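Local coordinates for protein endoglucanase, family GH5 (Zobellia galactanivorans, PDB 6GL2) that probably hydrolyses hemicellulose glucans such as mixed-linked glucan, as a GH5 glycoside hydrolase of a marine bacterium, at residues A[59-64]-A[304-309]; A[211-216]-A[220-225]; A[262-265]-A[270-273]. One frame throughout, in Å; residues are numbered along the deposited sequence.

Interaction 1: A[59-64]-A[304-309]; sequences FKTLRL and CPIWWD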
loop_
_atom_site.group_PDB
_atom_site.type_symbol
_atom_site.label_atom_id
_atom_site.label_comp_id
_atom_site.label_asym_id
_atom_site.label_seq_id
_atom_site.Cartn_x
_atom_site.Cartn_y
_atom_site.Cartn_z
ATOM N N PHE A 59 -10.363 -9.595 -8.043
ATOM C CA PHE A 59 -9.465 -8.493 -7.724
ATOM C C PHE A 59 -8.726 -8.034 -8.968
ATOM O O PHE A 59 -8.170 -8.893 -9.672
ATOM C CB PHE A 59 -8.467 -8.932 -6.624
ATOM C CG PHE A 59 -9.080 -9.178 -5.253
ATOM C CD1 PHE A 59 -9.462 -8.038 -4.507
ATOM C CD2 PHE A 59 -9.462 -10.412 -4.798
ATOM C CE1 PHE A 59 -10.052 -8.207 -3.271
ATOM C CE2 PHE A 59 -9.995 -10.599 -3.549
ATOM C CZ PHE A 59 -10.374 -9.460 -2.837
ATOM N N LYS A 60 -8.662 -6.758 -9.183
ATOM C CA LYS A 60 -7.993 -6.195 -10.319
ATOM C C LYS A 60 -6.553 -5.693 -10.040
ATOM O O LYS A 60 -5.760 -5.517 -10.927
ATOM C CB LYS A 60 -8.883 -5.104 -10.978
ATOM C CG LYS A 60 -8.300 -4.555 -12.226
ATOM C CD LYS A 60 -8.163 -5.573 -13.363
ATOM C CE LYS A 60 -7.773 -4.986 -14.750
ATOM N NZ LYS A 60 -7.823 -5.983 -15.822
ATOM N N THR A 61 -6.294 -5.504 -8.742
ATOM C CA THR A 61 -4.998 -4.940 -8.277
ATOM C C THR A 61 -4.399 -5.856 -7.219
ATOM O O THR A 61 -5.091 -6.313 -6.319
ATOM C CB THR A 61 -5.091 -3.539 -7.713
ATOM O OG1 THR A 61 -5.542 -2.666 -8.762
ATOM C CG2 THR A 61 -3.813 -2.952 -7.158
ATOM N N LEU A 62 -3.128 -6.246 -7.407
ATOM C CA LEU A 62 -2.295 -6.851 -6.424
ATOM C C LEU A 62 -1.382 -5.815 -5.817
ATOM O O LEU A 62 -0.608 -5.164 -6.507
ATOM C CB LEU A 62 -1.425 -7.954 -7.007
ATOM C CG LEU A 62 -0.520 -8.700 -6.006
ATOM C CD1 LEU A 62 -1.321 -9.543 -5.070
ATOM C CD2 LEU A 62 0.584 -9.480 -6.719
ATOM N N ARG A 63 -1.431 -5.653 -4.481
ATOM C CA ARG A 63 -0.403 -4.870 -3.814
ATOM C C ARG A 63 0.659 -5.902 -3.274
ATOM O O ARG A 63 0.291 -6.906 -2.665
ATOM C CB ARG A 63 -0.941 -3.992 -2.669
ATOM C CG ARG A 63 0.129 -3.158 -1.957
ATOM C CD ARG A 63 -0.495 -1.996 -1.249
ATOM N NE ARG A 63 0.422 -1.160 -0.458
ATOM C CZ ARG A 63 0.666 -1.337 0.851
ATOM N NH1 ARG A 63 0.197 -2.326 1.506
ATOM N NH2 ARG A 63 1.344 -0.399 1.485
ATOM N N LEU A 64 1.887 -5.645 -3.680
ATOM C CA LEU A 64 3.046 -6.507 -3.462
ATOM C C LEU A 64 4.002 -5.746 -2.561
ATOM O O LEU A 64 4.977 -5.105 -2.995
ATOM C CB LEU A 64 3.687 -6.812 -4.856
ATOM C CG LEU A 64 4.943 -7.653 -4.846
ATOM C CD1 LEU A 64 4.736 -8.902 -3.989
ATOM C CD2 LEU A 64 5.307 -7.972 -6.326
ATOM N N CYS A 304 -9.818 3.466 -4.644
ATOM C CA CYS A 304 -9.539 2.015 -4.834
ATOM C C CYS A 304 -9.264 1.356 -3.469
ATOM O O CYS A 304 -8.320 1.772 -2.775
ATOM C CB CYS A 304 -8.262 1.845 -5.636
ATOM S SG CYS A 304 -7.635 0.163 -5.719
ATOM N N PRO A 305 -10.097 0.414 -3.029
ATOM C CA PRO A 305 -9.867 -0.266 -1.758
ATOM C C PRO A 305 -8.975 -1.504 -1.949
ATOM O O PRO A 305 -9.318 -2.398 -2.764
ATOM C CB PRO A 305 -11.331 -0.724 -1.372
ATOM C CG PRO A 305 -12.017 -0.892 -2.703
ATOM C CD PRO A 305 -11.297 -0.077 -3.725
ATOM N N ILE A 306 -8.001 -1.688 -1.070
ATOM C CA ILE A 306 -7.050 -2.834 -1.121
ATOM C C ILE A 306 -7.029 -3.490 0.241
ATOM O O ILE A 306 -6.416 -2.988 1.168
ATOM C CB ILE A 306 -5.668 -2.405 -1.639
ATOM C CG1 ILE A 306 -5.718 -1.564 -2.906
ATOM C CG2 ILE A 306 -4.841 -3.667 -1.797
ATOM C CD1 ILE A 306 -4.380 -1.277 -3.545
ATOM N N TRP A 307 -7.723 -4.631 0.345
ATOM C CA TRP A 307 -7.784 -5.357 1.587
ATOM C C TRP A 307 -6.431 -5.876 2.041
ATOM O O TRP A 307 -5.633 -6.408 1.205
ATOM C CB TRP A 307 -8.727 -6.570 1.411
ATOM C CG TRP A 307 -8.849 -7.487 2.585
ATOM C CD1 TRP A 307 -8.021 -8.550 2.946
ATOM C CD2 TRP A 307 -9.851 -7.453 3.628
ATOM N NE1 TRP A 307 -8.451 -9.135 4.090
ATOM C CE2 TRP A 307 -9.512 -8.480 4.583
ATOM C CE3 TRP A 307 -10.952 -6.618 3.909
ATOM C CZ2 TRP A 307 -10.295 -8.766 5.675
ATOM C CZ3 TRP A 307 -11.726 -6.919 5.017
ATOM C CH2 TRP A 307 -11.393 -7.952 5.872
ATOM N N TRP A 308 -6.035 -5.722 3.329
ATOM C CA TRP A 308 -4.844 -6.302 3.909
ATOM C C TRP A 308 -5.045 -7.738 4.248
ATOM O O TRP A 308 -5.865 -8.068 5.086
ATOM C CB TRP A 308 -4.382 -5.508 5.188
ATOM C CG TRP A 308 -3.208 -6.089 5.798
ATOM C CD1 TRP A 308 -3.093 -6.744 6.975
ATOM C CD2 TRP A 308 -1.882 -6.059 5.223
ATOM N NE1 TRP A 308 -1.840 -7.197 7.148
ATOM C CE2 TRP A 308 -1.039 -6.758 6.140
ATOM C CE3 TRP A 308 -1.331 -5.509 4.100
ATOM C CZ2 TRP A 308 0.308 -6.959 5.876
ATOM C CZ3 TRP A 308 0.030 -5.661 3.860
ATOM C CH2 TRP A 308 0.836 -6.335 4.773
ATOM N N ASP A 309 -4.282 -8.618 3.586
ATOM C CA ASP A 309 -4.376 -10.087 3.846
ATOM C C ASP A 309 -3.011 -10.565 4.270
ATOM O O ASP A 309 -2.047 -10.399 3.509
ATOM C CB ASP A 309 -4.852 -10.812 2.575
ATOM C CG ASP A 309 -5.080 -12.285 2.784
ATOM O OD1 ASP A 309 -4.133 -12.933 3.353
ATOM O OD2 ASP A 309 -6.118 -12.891 2.399
#

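Interaction 2: A[211-216]-A[220-225]; sequences NDYLVP and KNVIVS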
loop_
_atom_site.group_PDB
_atom_site.type_symbol
_atom_site.label_atom_id
_atom_site.label_comp_id
_atom_site.label_asym_id
_atom_site.label_seq_id
_atom_site.Cartn_x
_atom_site.Cartn_y
_atom_site.Cartn_z
ATOM N N ASN A 211 -3.172 17.725 6.145
ATOM C CA ASN A 211 -2.955 19.137 5.862
ATOM C C ASN A 211 -1.498 19.403 5.425
ATOM O O ASN A 211 -1.250 20.252 4.557
ATOM C CB ASN A 211 -3.413 19.986 7.085
ATOM C CG ASN A 211 -4.982 19.971 7.299
ATOM O OD1 ASN A 211 -5.766 19.866 6.332
ATOM N ND2 ASN A 211 -5.443 20.101 8.572
ATOM N N ASP A 212 -0.539 18.604 5.965
ATOM C CA ASP A 212 0.874 18.810 5.688
ATOM C C ASP A 212 1.400 18.017 4.499
ATOM O O ASP A 212 2.558 18.209 4.134
ATOM C CB ASP A 212 1.679 18.536 6.932
ATOM C CG ASP A 212 1.567 19.672 7.970
ATOM O OD1 ASP A 212 0.880 20.686 7.701
ATOM O OD2 ASP A 212 2.136 19.496 9.047
ATOM N N TYR A 213 0.583 17.224 3.849
ATOM C CA TYR A 213 1.014 16.407 2.748
ATOM C C TYR A 213 1.428 17.232 1.555
ATOM O O TYR A 213 0.670 18.139 1.141
ATOM C CB TYR A 213 -0.181 15.583 2.379
ATOM C CG TYR A 213 -0.027 14.692 1.171
ATOM C CD1 TYR A 213 0.670 13.519 1.294
ATOM C CD2 TYR A 213 -0.599 14.993 -0.050
ATOM C CE1 TYR A 213 0.803 12.648 0.212
ATOM C CE2 TYR A 213 -0.450 14.144 -1.147
ATOM C CZ TYR A 213 0.261 12.937 -0.975
ATOM O OH TYR A 213 0.324 12.076 -2.101
ATOM N N LEU A 214 2.542 16.913 0.933
ATOM C CA LEU A 214 3.034 17.548 -0.235
ATOM C C LEU A 214 3.316 16.550 -1.335
ATOM O O LEU A 214 4.059 15.579 -1.128
ATOM C CB LEU A 214 4.347 18.346 0.014
ATOM C CG LEU A 214 4.161 19.525 0.968
ATOM C CD1 LEU A 214 5.556 20.043 1.345
ATOM C CD2 LEU A 214 3.313 20.615 0.325
ATOM N N VAL A 215 2.856 16.798 -2.530
ATOM C CA VAL A 215 3.194 15.979 -3.689
ATOM C C VAL A 215 4.471 16.552 -4.327
ATOM O O VAL A 215 4.518 17.746 -4.727
ATOM C CB VAL A 215 2.083 16.002 -4.764
ATOM C CG1 VAL A 215 2.501 15.257 -6.018
ATOM C CG2 VAL A 215 0.811 15.399 -4.194
ATOM N N PRO A 216 5.568 15.795 -4.393
ATOM C CA PRO A 216 6.797 16.278 -4.966
ATOM C C PRO A 216 6.597 16.853 -6.344
ATOM O O PRO A 216 6.002 16.232 -7.231
ATOM C CB PRO A 216 7.695 15.026 -5.005
ATOM C CG PRO A 216 7.185 14.202 -3.888
ATOM C CD PRO A 216 5.707 14.399 -3.867
ATOM N N LYS A 220 2.017 15.310 -11.736
ATOM C CA LYS A 220 0.678 15.032 -12.069
ATOM C C LYS A 220 0.328 13.547 -12.081
ATOM O O LYS A 220 -0.805 13.212 -12.091
ATOM C CB LYS A 220 0.333 15.646 -13.422
ATOM C CG LYS A 220 0.903 14.935 -14.590
ATOM C CD LYS A 220 0.419 15.571 -15.928
ATOM C CE LYS A 220 1.253 15.100 -17.100
ATOM N NZ LYS A 220 1.120 13.639 -17.404
ATOM N N ASN A 221 1.345 12.689 -12.060
ATOM C CA ASN A 221 1.164 11.227 -12.022
ATOM C C ASN A 221 1.375 10.641 -10.650
ATOM O O ASN A 221 1.507 9.390 -10.555
ATOM C CB ASN A 221 2.020 10.601 -13.106
ATOM C CG ASN A 221 1.427 10.859 -14.488
ATOM O OD1 ASN A 221 0.272 10.554 -14.741
ATOM N ND2 ASN A 221 2.253 11.393 -15.361
ATOM N N VAL A 222 1.234 11.426 -9.623
ATOM C CA VAL A 222 1.215 10.980 -8.253
ATOM C C VAL A 222 -0.158 10.789 -7.770
ATOM O O VAL A 222 -1.073 11.650 -7.975
ATOM C CB VAL A 222 1.988 11.912 -7.336
ATOM C CG1 VAL A 222 1.643 11.584 -5.845
ATOM C CG2 VAL A 222 3.509 11.691 -7.586
ATOM N N ILE A 223 -0.475 9.623 -7.206
ATOM C CA ILE A 223 -1.683 9.201 -6.496
ATOM C C ILE A 223 -1.451 9.217 -4.996
ATOM O O ILE A 223 -0.362 8.871 -4.536
ATOM C CB ILE A 223 -2.078 7.768 -6.964
ATOM C CG1 ILE A 223 -2.307 7.687 -8.471
ATOM C CG2 ILE A 223 -3.179 7.139 -6.168
ATOM C CD1 ILE A 223 -2.296 6.234 -9.013
ATOM N N VAL A 224 -2.466 9.633 -4.209
ATOM C CA VAL A 224 -2.313 9.636 -2.780
ATOM C C VAL A 224 -2.565 8.236 -2.255
ATOM O O VAL A 224 -3.425 7.497 -2.655
ATOM C CB VAL A 224 -3.374 10.570 -2.180
ATOM C CG1 VAL A 224 -3.368 10.530 -0.657
ATOM C CG2 VAL A 224 -3.160 12.011 -2.719
ATOM N N SER A 225 -1.708 7.826 -1.318
ATOM C CA SER A 225 -1.830 6.576 -0.537
ATOM C C SER A 225 -2.171 6.862 0.921
ATOM O O SER A 225 -1.411 7.587 1.603
ATOM C CB SER A 225 -0.478 5.785 -0.580
ATOM O OG SER A 225 -0.603 4.654 0.235
#

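Interaction 3: A[262-265]-A[270-273]; sequences KFIV and AVVM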
loop_
_atom_site.group_PDB
_atom_site.type_symbol
_atom_site.label_atom_id
_atom_site.label_comp_id
_atom_site.label_asym_id
_atom_site.label_seq_id
_atom_site.Cartn_x
_atom_site.Cartn_y
_atom_site.Cartn_z
ATOM N N LYS A 262 -10.525 16.380 1.146
ATOM C CA LYS A 262 -9.168 16.944 1.135
ATOM C C LYS A 262 -8.519 16.615 -0.202
ATOM O O LYS A 262 -8.072 17.464 -0.916
ATOM C CB LYS A 262 -8.297 16.430 2.279
ATOM C CG LYS A 262 -6.868 16.929 2.239
ATOM C CD LYS A 262 -6.925 18.433 2.547
ATOM C CE LYS A 262 -5.616 19.147 2.834
ATOM N NZ LYS A 262 -5.980 20.566 3.210
ATOM N N PHE A 263 -8.400 15.321 -0.535
ATOM C CA PHE A 263 -7.590 14.921 -1.684
ATOM C C PHE A 263 -8.299 15.043 -3.026
ATOM O O PHE A 263 -7.704 15.525 -3.968
ATOM C CB PHE A 263 -7.029 13.516 -1.491
ATOM C CG PHE A 263 -6.137 13.403 -0.269
ATOM C CD1 PHE A 263 -4.985 14.135 -0.223
ATOM C CD2 PHE A 263 -6.377 12.524 0.777
ATOM C CE1 PHE A 263 -4.147 14.007 0.870
ATOM C CE2 PHE A 263 -5.484 12.372 1.858
ATOM C CZ PHE A 263 -4.389 13.149 1.889
ATOM N N ILE A 264 -9.458 14.458 -3.113
ATOM C CA ILE A 264 -10.173 14.398 -4.358
ATOM C C ILE A 264 -10.765 15.769 -4.771
ATOM O O ILE A 264 -10.597 16.194 -5.929
ATOM C CB ILE A 264 -11.307 13.334 -4.338
ATOM C CG1 ILE A 264 -10.696 11.910 -4.056
ATOM C CG2 ILE A 264 -12.130 13.410 -5.664
ATOM C CD1 ILE A 264 -11.633 10.789 -3.812
ATOM N N VAL A 265 -11.437 16.391 -3.829
ATOM C CA VAL A 265 -12.124 17.707 -4.107
ATOM C C VAL A 265 -11.076 18.818 -3.979
ATOM O O VAL A 265 -10.718 19.443 -4.985
ATOM C CB VAL A 265 -13.335 17.885 -3.193
ATOM C CG1 VAL A 265 -13.941 19.304 -3.367
ATOM C CG2 VAL A 265 -14.341 16.783 -3.376
ATOM N N ALA A 270 -6.271 11.611 -6.949
ATOM C CA ALA A 270 -6.932 10.329 -6.750
ATOM C C ALA A 270 -6.278 9.630 -5.533
ATOM O O ALA A 270 -5.173 9.975 -5.179
ATOM C CB ALA A 270 -6.732 9.469 -8.025
ATOM N N VAL A 271 -7.057 8.762 -4.926
ATOM C CA VAL A 271 -6.702 8.079 -3.704
ATOM C C VAL A 271 -6.820 6.585 -3.866
ATOM O O VAL A 271 -7.840 6.023 -4.265
ATOM C CB VAL A 271 -7.578 8.551 -2.535
ATOM C CG1 VAL A 271 -7.134 7.905 -1.202
ATOM C CG2 VAL A 271 -7.476 10.110 -2.409
ATOM N N VAL A 272 -5.743 5.908 -3.359
ATOM C CA VAL A 272 -5.767 4.396 -3.166
ATOM C C VAL A 272 -5.676 4.120 -1.681
ATOM O O VAL A 272 -4.759 4.590 -1.013
ATOM C CB VAL A 272 -4.618 3.784 -3.944
ATOM C CG1 VAL A 272 -4.558 2.292 -3.616
ATOM C CG2 VAL A 272 -4.783 3.916 -5.423
ATOM N N MET A 273 -6.693 3.452 -1.179
ATOM C CA MET A 273 -6.732 2.967 0.182
ATOM C C MET A 273 -5.972 1.650 0.212
ATOM O O MET A 273 -6.506 0.590 0.041
ATOM C CB MET A 273 -8.150 2.724 0.664
ATOM C CG MET A 273 -8.228 2.459 2.137
ATOM S SD MET A 273 -7.930 3.863 3.183
ATOM C CE MET A 273 -9.438 4.778 3.007
#

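Interaction 1: A[59-64]-A[304-309]
Thr61 and Ile306 meet methyl to methyl: CG2 of Thr61 lies 4.0 Å from CD1 of Ile306, and the two side chains cross at about a right angle. The second apolar contact of Ile306 uses its other branch, whose CG2 sits 4.0 Å from CB of Arg63. The first torsion of Ile306 (chi1 -48°) sends the two branches apart, and the extended CG1 branch carries CD1 to Thr61. One isoleucine thus spans two residues, i and i+2, on the same face of strand 61-64.

The backbones stay apart, with 7.5 Å between the CA atoms of Arg63 and Ile306, because these are the second and eighth strands of a (beta/alpha)8, or TIM, barrel and strand 24-26 runs between them. The side chains therefore meet inside the barrel, as the inward direction of the CB atoms of Thr61, Arg63 and Ile306 confirms. Ile103 and Val272, from two further strands, also pack on Ile306.

The guanidinium of Arg63 makes a van der Waals approach to the indole of Trp308: on an extended chain, with CG anti to the backbone N (chi1 180°), NH1 of Arg63 comes within 4.1 Å of CZ3 of Trp308. That carbon is at the edge of the guanidinium and near its plane, while the guanidinium and indole planes are inclined by 69°, so the groups are not stacked. Both lie near the C-terminal ends of their strands, where GH5 active sites are found.

Polar partners come from elsewhere in the barrel. NH1 of Arg63 bonds to OD1 of Asn26 and forms a salt bridge with Glu275; NH2 pairs with Glu148 and with OD1 of Asn151, a set of partners that should hold the guanidinium against rotation. OG1 of Thr61 has a hydrogen bond with the carbonyl of Met21.

Interaction 2: A[211-216]-A[220-225]
Tyr213 and Val222 bury more surface here than any other residues, about 60 and 55 Å² respectively, and the tyrosine also reaches Val224. The contact belongs to the beta-alpha-beta unit made of strand 196-199, helix 207-212 and strand 222-227: after the helix the chain runs through residues 213-216 and turns back to enter the sixth strand of the TIM barrel. The link lies against the outside of the sheet.

The ring of Tyr213 swings toward the strand because CG is anti to the backbone N (chi1 176°). It crosses the Val224 side chain obliquely, and one methyl does most of the touching: CG2 of Val224 is 3.8 Å from CE2 of Tyr213 and 3.5 Å from its OH. The hydroxyl also passes 3.7 Å from CA of Val224, so the phenol end lies against the strand backbone itself. There the hydroxyl is hydrogen-bonded to the carbonyl oxygen of Val198 on the neighbouring strand. Phe263 of helix 246-266 meets the tyrosine ring in a T-shaped (edge-to-face) pair.

CG1 of Val222 lies 4.0 Å from OH of Tyr213, but the main neighbour of Val222 is Val215. Those two valines point at each other tip to tip, and a single methyl of Val215 makes the approach. This is CG1, which its torsion sets anti to the backbone N (chi1 175°). CB and both methyls of Val222 lie round that methyl: CG1 at 3.8 Å and CG2 at 4.0 Å from CG1 of Val215, with CB of Val222 nearest at 3.6 Å.

Interaction 3: A[262-265]-A[270-273]
A single methyl, CG2 of Val271, carries this contact, meeting both Phe263 and Ile264. It comes to 3.6 Å from CB of Phe263 and to 4.0 Å from CG1 of Ile264, so it reaches the stems of two consecutive helix residues. The aromatic ring takes a lesser share: CG and CD2 of Phe263 are each 4.1 Å from CG2 of Val271, an oblique approach near the root of the ring. Each helix side chain crosses the valine at about a right angle.

In Val271, CG2 stands beside the backbone N (chi1 -176° for CG1), which turns it up to the helix. In Ile264, CG1 lies anti to the carbonyl carbon (chi1 -60°) and is the branch that meets the valine.

One shell further out, helix 246-266 has a wider, pi-type turn at 262-265, near its end, and a backbone hydrogen bond between Phe263 and Arg269 ties the helix to the return loop. The ring of Phe263 has CG of Lys262 above one face, offset toward the rim, and packs on Val224 and Val226 of strand 222-227. Ile259 and Val226 also pack against Val271. This is the short alpha-to-beta return of a TIM barrel, leading into its seventh strand.

Across these two segments the pairing is wholly between carbon atoms, so it rests on dispersion and on exclusion of water, with little directional preference beyond the fit of one methyl against two side chains.

In the fold
Strand 271-276 unites the three contacts, since it lies between strands 222-227 and 304-307 in the barrel. On one side, Val224 N pairs with Ala270 O at 2.9 Å, probably a hydrogen bond joining interactions 2 and 3, whose centres are 9 Å apart. On the other, Met273 N lies 2.8 Å from Cys304 O, linking interaction 3 to interaction 1 with about 16 Å between centres. Interactions 1 and 2 do not touch. Interactions 2 and 3 join outer elements to the sheet, whereas interaction 1 lies inside it and reaches the C-terminal mouth, where GH5 active sites generally lie. All three are away from Asp240, Thr242 and Asp248, known to bind magnesium in this protein.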